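Side-chain contacts in argininosuccinate lyase (Chelativorans sp., PDB 6RXA), which acts as a C-N lyase of the aspartase/fumarase superfamily (EDDS lyase) and probably splits argininosuccinate into fumarate and L-arginine: residues L33-T36 with S37-P41; V325-E328 with P329-D333; D488-Q491 with Q492-T496. The protein carries 2 engineered substitutions. One frame throughout, in Å; residues are numbered along the deposited sequence.

Interaction 1. Residues L33-T36 with S37-P41; sequences LTLT and SAVFP
T34 and S37 form a local N-cap contact at the start of helix 35-56, near the surface and beside a second subunit, whose D29 packs on T34. The T34 hydroxyl stands in for a missing turn of helix: chi1 of 62° turns OG1 inward over the helix end, where it accepts from S37 N at 3.0 Å, with an N-H...O angle of 160°. S37 OG gives the same OG1 a weak bond at 3.3 Å; its stronger partner is the guanidinium of R86. Behind the cap the first full turn begins with A38 N bonded to T34 O at 2.9 Å, followed by V39 N to L35 O and F40 N to T36 O. L33, just before the cap, lays CD1 alongside A38, 4.0 Å from its CB, so that the two make a hydrophobic staple across the helix end. One turn on, L35 and V39 meet at a slant, CD1 to CG2 at 3.7 Å, and F123 of helix 112-147 lies against both. The threonine hydroxyl thus satisfies an amide that has no carbonyl of a preceding turn, while the staple covers the capped end with apolar carbon.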
# COMPACT_ATOMS: atom_id res chain seq x y z
N LEU A 33 11.99 -19.26 -9.28
CA LEU A 33 12.81 -18.71 -10.34
C LEU A 33 12.81 -17.19 -10.28
O LEU A 33 11.84 -16.58 -9.82
CB LEU A 33 12.21 -19.09 -11.69
CG LEU A 33 12.14 -20.57 -12.01
CD1 LEU A 33 11.51 -20.78 -13.36
CD2 LEU A 33 13.52 -21.17 -11.96
N THR A 34 13.88 -16.59 -10.79
CA THR A 34 13.79 -15.17 -11.11
C THR A 34 12.80 -14.98 -12.26
O THR A 34 12.53 -15.89 -13.05
CB THR A 34 15.13 -14.60 -11.57
OG1 THR A 34 15.53 -15.27 -12.78
CG2 THR A 34 16.22 -14.76 -10.52
N LEU A 35 12.30 -13.75 -12.40
CA LEU A 35 11.46 -13.46 -13.56
C LEU A 35 12.21 -13.72 -14.87
O LEU A 35 11.64 -14.31 -15.80
CB LEU A 35 10.92 -12.02 -13.49
CG LEU A 35 9.90 -11.70 -14.59
CD1 LEU A 35 8.64 -12.51 -14.49
CD2 LEU A 35 9.56 -10.19 -14.54
N THR A 36 13.48 -13.31 -14.95
CA THR A 36 14.25 -13.56 -16.18
C THR A 36 14.28 -15.04 -16.54
O THR A 36 14.06 -15.40 -17.70
CB THR A 36 15.66 -13.00 -16.01
OG1 THR A 36 15.59 -11.58 -15.84
CG2 THR A 36 16.52 -13.35 -17.21
N SER A 37 14.52 -15.90 -15.56
CA SER A 37 14.60 -17.33 -15.86
C SER A 37 13.23 -17.91 -16.18
O SER A 37 13.13 -18.82 -17.03
CB SER A 37 15.25 -18.06 -14.69
OG SER A 37 16.64 -17.77 -14.64
N ALA A 38 12.18 -17.41 -15.54
CA ALA A 38 10.84 -17.91 -15.81
C ALA A 38 10.36 -17.51 -17.20
O ALA A 38 9.66 -18.30 -17.85
CB ALA A 38 9.87 -17.40 -14.74
N VAL A 39 10.70 -16.32 -17.66
CA VAL A 39 10.20 -15.82 -18.95
C VAL A 39 11.04 -16.32 -20.11
O VAL A 39 10.52 -16.44 -21.24
CB VAL A 39 10.15 -14.29 -18.92
CG1 VAL A 39 9.79 -13.71 -20.26
CG2 VAL A 39 9.14 -13.84 -17.89
N PHE A 40 12.30 -16.66 -19.87
CA PHE A 40 13.20 -17.03 -20.95
C PHE A 40 12.66 -18.09 -21.90
O PHE A 40 12.78 -17.91 -23.12
CB PHE A 40 14.54 -17.50 -20.38
CG PHE A 40 15.41 -18.16 -21.40
CD1 PHE A 40 15.97 -17.40 -22.41
CD2 PHE A 40 15.64 -19.52 -21.39
CE1 PHE A 40 16.76 -17.98 -23.38
CE2 PHE A 40 16.42 -20.11 -22.36
CZ PHE A 40 16.98 -19.34 -23.36
N PRO A 41 12.08 -19.20 -21.44
CA PRO A 41 11.55 -20.19 -22.39
C PRO A 41 10.46 -19.64 -23.28
O PRO A 41 10.32 -20.08 -24.42
CB PRO A 41 11.06 -21.34 -21.51
CG PRO A 41 11.05 -20.83 -20.12
CD PRO A 41 12.02 -19.68 -20.04

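Interaction 2. Residues V325-E328 with P329-D333; sequences VELE and PRSID
L327 and I332 close a hydrophobic staple around the N terminus of helix 329-348, with E328 between them at the N-cap. Their side chains cross at about a right angle, L327 CD2 lying 4.1 Å from I332 CD1. The other methyl of L327, CD1, rests 3.8 Å from S331 OG.

E328 O serves two amides of the first turn. It receives S331 N at 3.0 Å in a weak bond bent to 131°, and I332 N in another weak one, straighter but 3.5 Å long. P329, in the first helical position, has no N-H to satisfy. Its own O accepts D333 N at 2.8 Å, the first regular helical bond. The E328 carboxylate takes no part in capping: OE2 stays 5.7 Å from R330 NE, too far for a bond.

The remaining charges find partners farther off. R330 forms a salt bridge with D29 of its own chain, although its NH2 also lies close to that of R330 of the second subunit, a pair of like charges; D333 pairs with R130. In the preceding loop V325 is fastened by its backbone, its N to S312 OG and its O to W235 NE1, while in one of its two conformers E326 reaches K297 of the second subunit in a salt bridge.

Around this helix start, helix 35-56 presents L35 and A38 to P329, helix 112-147 covers P329 and I332 with F123 and L124, and P305 of helix 303-314 touches L327 and S331.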
# COMPACT_ATOMS: atom_id res chain seq x y z
N VAL A 325 7.35 -1.91 -12.19
CA VAL A 325 7.49 -3.08 -11.32
C VAL A 325 6.70 -4.24 -11.89
O VAL A 325 5.62 -4.07 -12.49
CB VAL A 325 7.06 -2.70 -9.89
CG1 VAL A 325 7.01 -3.90 -8.96
CG2 VAL A 325 8.02 -1.65 -9.33
N GLU A 326 7.25 -5.44 -11.72
CA GLU A 326 6.73 -6.66 -12.31
C GLU A 326 6.04 -7.51 -11.25
O GLU A 326 6.25 -7.35 -10.04
CB GLU A 326 7.88 -7.46 -12.94
CG GLU A 326 8.51 -6.77 -14.15
CD GLU A 326 10.03 -6.90 -14.21
OE1 GLU A 326 10.70 -6.83 -13.16
OE2 GLU A 326 10.56 -7.08 -15.33
N LEU A 327 5.21 -8.45 -11.72
CA LEU A 327 4.69 -9.52 -10.88
C LEU A 327 5.62 -10.72 -11.02
O LEU A 327 5.77 -11.25 -12.13
CB LEU A 327 3.28 -9.91 -11.29
CG LEU A 327 2.60 -10.97 -10.42
CD1 LEU A 327 2.56 -10.59 -8.94
CD2 LEU A 327 1.18 -11.26 -10.95
N GLU A 328 6.25 -11.11 -9.94
CA GLU A 328 7.36 -12.05 -10.01
C GLU A 328 6.95 -13.47 -9.67
O GLU A 328 5.98 -13.72 -8.95
CB GLU A 328 8.47 -11.59 -9.06
CG GLU A 328 8.89 -10.16 -9.37
CD GLU A 328 10.32 -9.85 -9.02
OE1 GLU A 328 10.55 -8.88 -8.26
OE2 GLU A 328 11.20 -10.58 -9.50
N PRO A 329 7.71 -14.44 -10.18
CA PRO A 329 7.36 -15.85 -9.93
C PRO A 329 7.17 -16.20 -8.47
O PRO A 329 6.24 -16.94 -8.12
CB PRO A 329 8.54 -16.61 -10.56
CG PRO A 329 9.02 -15.70 -11.65
CD PRO A 329 8.84 -14.30 -11.11
N ARG A 330 8.03 -15.70 -7.58
CA ARG A 330 7.93 -16.09 -6.18
C ARG A 330 6.59 -15.67 -5.57
O ARG A 330 6.08 -16.37 -4.69
CB ARG A 330 9.09 -15.53 -5.36
CG ARG A 330 9.22 -14.03 -5.29
CD ARG A 330 10.49 -13.65 -4.50
NE ARG A 330 11.71 -14.18 -5.12
CZ ARG A 330 12.35 -15.28 -4.73
NH1 ARG A 330 11.92 -16.00 -3.69
NH2 ARG A 330 13.44 -15.67 -5.37
N SER A 331 6.01 -14.56 -6.03
CA SER A 331 4.71 -14.15 -5.52
C SER A 331 3.62 -15.12 -5.93
O SER A 331 2.78 -15.53 -5.12
CB SER A 331 4.41 -12.74 -6.01
OG SER A 331 3.17 -12.29 -5.55
N ILE A 332 3.61 -15.52 -7.20
CA ILE A 332 2.61 -16.48 -7.65
C ILE A 332 2.84 -17.82 -6.96
O ILE A 332 1.89 -18.49 -6.55
CB ILE A 332 2.61 -16.59 -9.18
CG1 ILE A 332 2.24 -15.23 -9.78
CG2 ILE A 332 1.62 -17.65 -9.61
CD1 ILE A 332 2.59 -15.09 -11.27
N ASP A 333 4.11 -18.22 -6.83
CA ASP A 333 4.40 -19.49 -6.18
C ASP A 333 3.86 -19.51 -4.75
O ASP A 333 3.37 -20.55 -4.29
CB ASP A 333 5.90 -19.73 -6.15
CG ASP A 333 6.48 -19.98 -7.52
OD1 ASP A 333 5.73 -20.27 -8.47
OD2 ASP A 333 7.72 -19.91 -7.63

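Interaction 3. Residues D488-Q491 with Q492-T496; sequences DSVQ and QIIQT
The long C-terminal helix 451-500 carries this contact near its end, where V490 and I494, one turn apart, share the face turned to the protein. They lie side by side and point the same way, V490 CG1 meeting I494 CD1 at 3.8 Å. With CG1 beside its backbone N (chi1 -69°), I494 runs back along the helix over the V490 carbonyl, its CG1 3.4 Å from V490 O. The backbone beneath is regular: I494 N to V490 O spans 3.0 Å, and Q495 N to Q491 O is shorter at 2.8 Å.

Q491 and Q495 form a parallel pair of bent chains, their amide planes 29° apart and their NE2 atoms 4.0 Å from each other without bonding; the OE1 of Q495 instead accepts from R498. Q492, on the exposed side, lays its extended chain over the D488 carbonyl. Its own O is gripped twice by T496, by N at 2.9 Å and by OG1 at 2.8 Å, from opposite faces of the carbonyl plane, which ties the threonine hydroxyl back to the helix. S489 OG is likewise hydrogen-bonded to a carbonyl one turn back, T485 O.

V490 packs on R48 and V52 of helix 35-56, I493 on V52 and on S65, A66 and L69 of helix 62-79, and I494 on S70. Apolar residues on the packed face and amides on the outer one are the pattern of an amphipathic surface helix.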
# COMPACT_ATOMS: atom_id res chain seq x y z
N ASP A 488 5.68 -28.03 -35.18
CA ASP A 488 5.61 -28.65 -36.50
C ASP A 488 6.15 -27.73 -37.58
O ASP A 488 6.84 -28.19 -38.50
CB ASP A 488 4.16 -29.01 -36.83
CG ASP A 488 3.63 -30.16 -36.01
OD1 ASP A 488 4.41 -30.77 -35.25
OD2 ASP A 488 2.43 -30.45 -36.13
N SER A 489 5.80 -26.45 -37.52
CA SER A 489 6.24 -25.49 -38.52
C SER A 489 7.76 -25.36 -38.51
O SER A 489 8.40 -25.31 -39.57
CB SER A 489 5.60 -24.13 -38.27
OG SER A 489 4.20 -24.15 -38.49
N VAL A 490 8.35 -25.29 -37.32
CA VAL A 490 9.80 -25.19 -37.20
C VAL A 490 10.47 -26.40 -37.81
O VAL A 490 11.45 -26.28 -38.56
CB VAL A 490 10.18 -24.99 -35.72
CG1 VAL A 490 11.67 -25.12 -35.52
CG2 VAL A 490 9.70 -23.65 -35.23
N GLN A 491 9.96 -27.60 -37.53
CA GLN A 491 10.60 -28.79 -38.07
C GLN A 491 10.43 -28.86 -39.59
O GLN A 491 11.36 -29.24 -40.30
CB GLN A 491 10.08 -30.05 -37.38
CG GLN A 491 10.66 -30.24 -35.97
CD GLN A 491 12.15 -29.94 -35.86
OE1 GLN A 491 12.58 -29.09 -35.06
NE2 GLN A 491 12.96 -30.63 -36.68
N GLN A 492 9.26 -28.46 -40.11
CA GLN A 492 9.05 -28.40 -41.55
C GLN A 492 10.13 -27.57 -42.23
O GLN A 492 10.74 -27.99 -43.22
CB GLN A 492 7.67 -27.82 -41.87
CG GLN A 492 6.53 -28.80 -41.68
CD GLN A 492 5.17 -28.13 -41.54
OE1 GLN A 492 5.02 -26.90 -41.65
NE2 GLN A 492 4.16 -28.95 -41.28
N ILE A 493 10.40 -26.38 -41.69
CA ILE A 493 11.38 -25.48 -42.29
C ILE A 493 12.78 -26.08 -42.20
O ILE A 493 13.52 -26.10 -43.20
CB ILE A 493 11.31 -24.10 -41.61
CG1 ILE A 493 10.02 -23.38 -42.01
CG2 ILE A 493 12.52 -23.26 -41.97
CD1 ILE A 493 9.60 -22.25 -41.08
N ILE A 494 13.16 -26.57 -41.03
CA ILE A 494 14.51 -27.10 -40.85
C ILE A 494 14.74 -28.30 -41.77
O ILE A 494 15.78 -28.43 -42.43
CB ILE A 494 14.79 -27.44 -39.38
CG1 ILE A 494 14.86 -26.17 -38.54
CG2 ILE A 494 16.09 -28.24 -39.26
CD1 ILE A 494 14.91 -26.42 -37.03
N GLN A 495 13.77 -29.22 -41.80
CA GLN A 495 13.97 -30.45 -42.56
C GLN A 495 13.90 -30.21 -44.06
O GLN A 495 14.63 -30.85 -44.83
CB GLN A 495 12.95 -31.50 -42.15
CG GLN A 495 13.17 -32.03 -40.75
CD GLN A 495 14.54 -32.65 -40.59
OE1 GLN A 495 14.95 -33.50 -41.38
NE2 GLN A 495 15.27 -32.21 -39.58
N THR A 496 13.00 -29.33 -44.50
CA THR A 496 12.93 -29.01 -45.92
C THR A 496 14.22 -28.38 -46.41
O THR A 496 14.74 -28.73 -47.47
CB THR A 496 11.73 -28.10 -46.20
OG1 THR A 496 10.52 -28.80 -45.92
CG2 THR A 496 11.74 -27.66 -47.66

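How the interactions relate
All three contacts are local and follow in series, none nesting in or crossing another. Interaction 1 closes the turn that starts helix 35-56, interaction 2 does the same for helix 329-348, and interaction 3 lies within an unbroken part of helix 451-500. The first two, far apart in sequence, meet in space: their centres are 11 Å apart, and L33 O lies 3.4 Å from P329 CB. Two stapled helix starts are thereby packed together. Interaction 3 stays apart, its nearest atoms about 11 Å from interaction 1 and about 25 Å from interaction 2, yet it rests on a later part of helix 35-56, which thus links both regions.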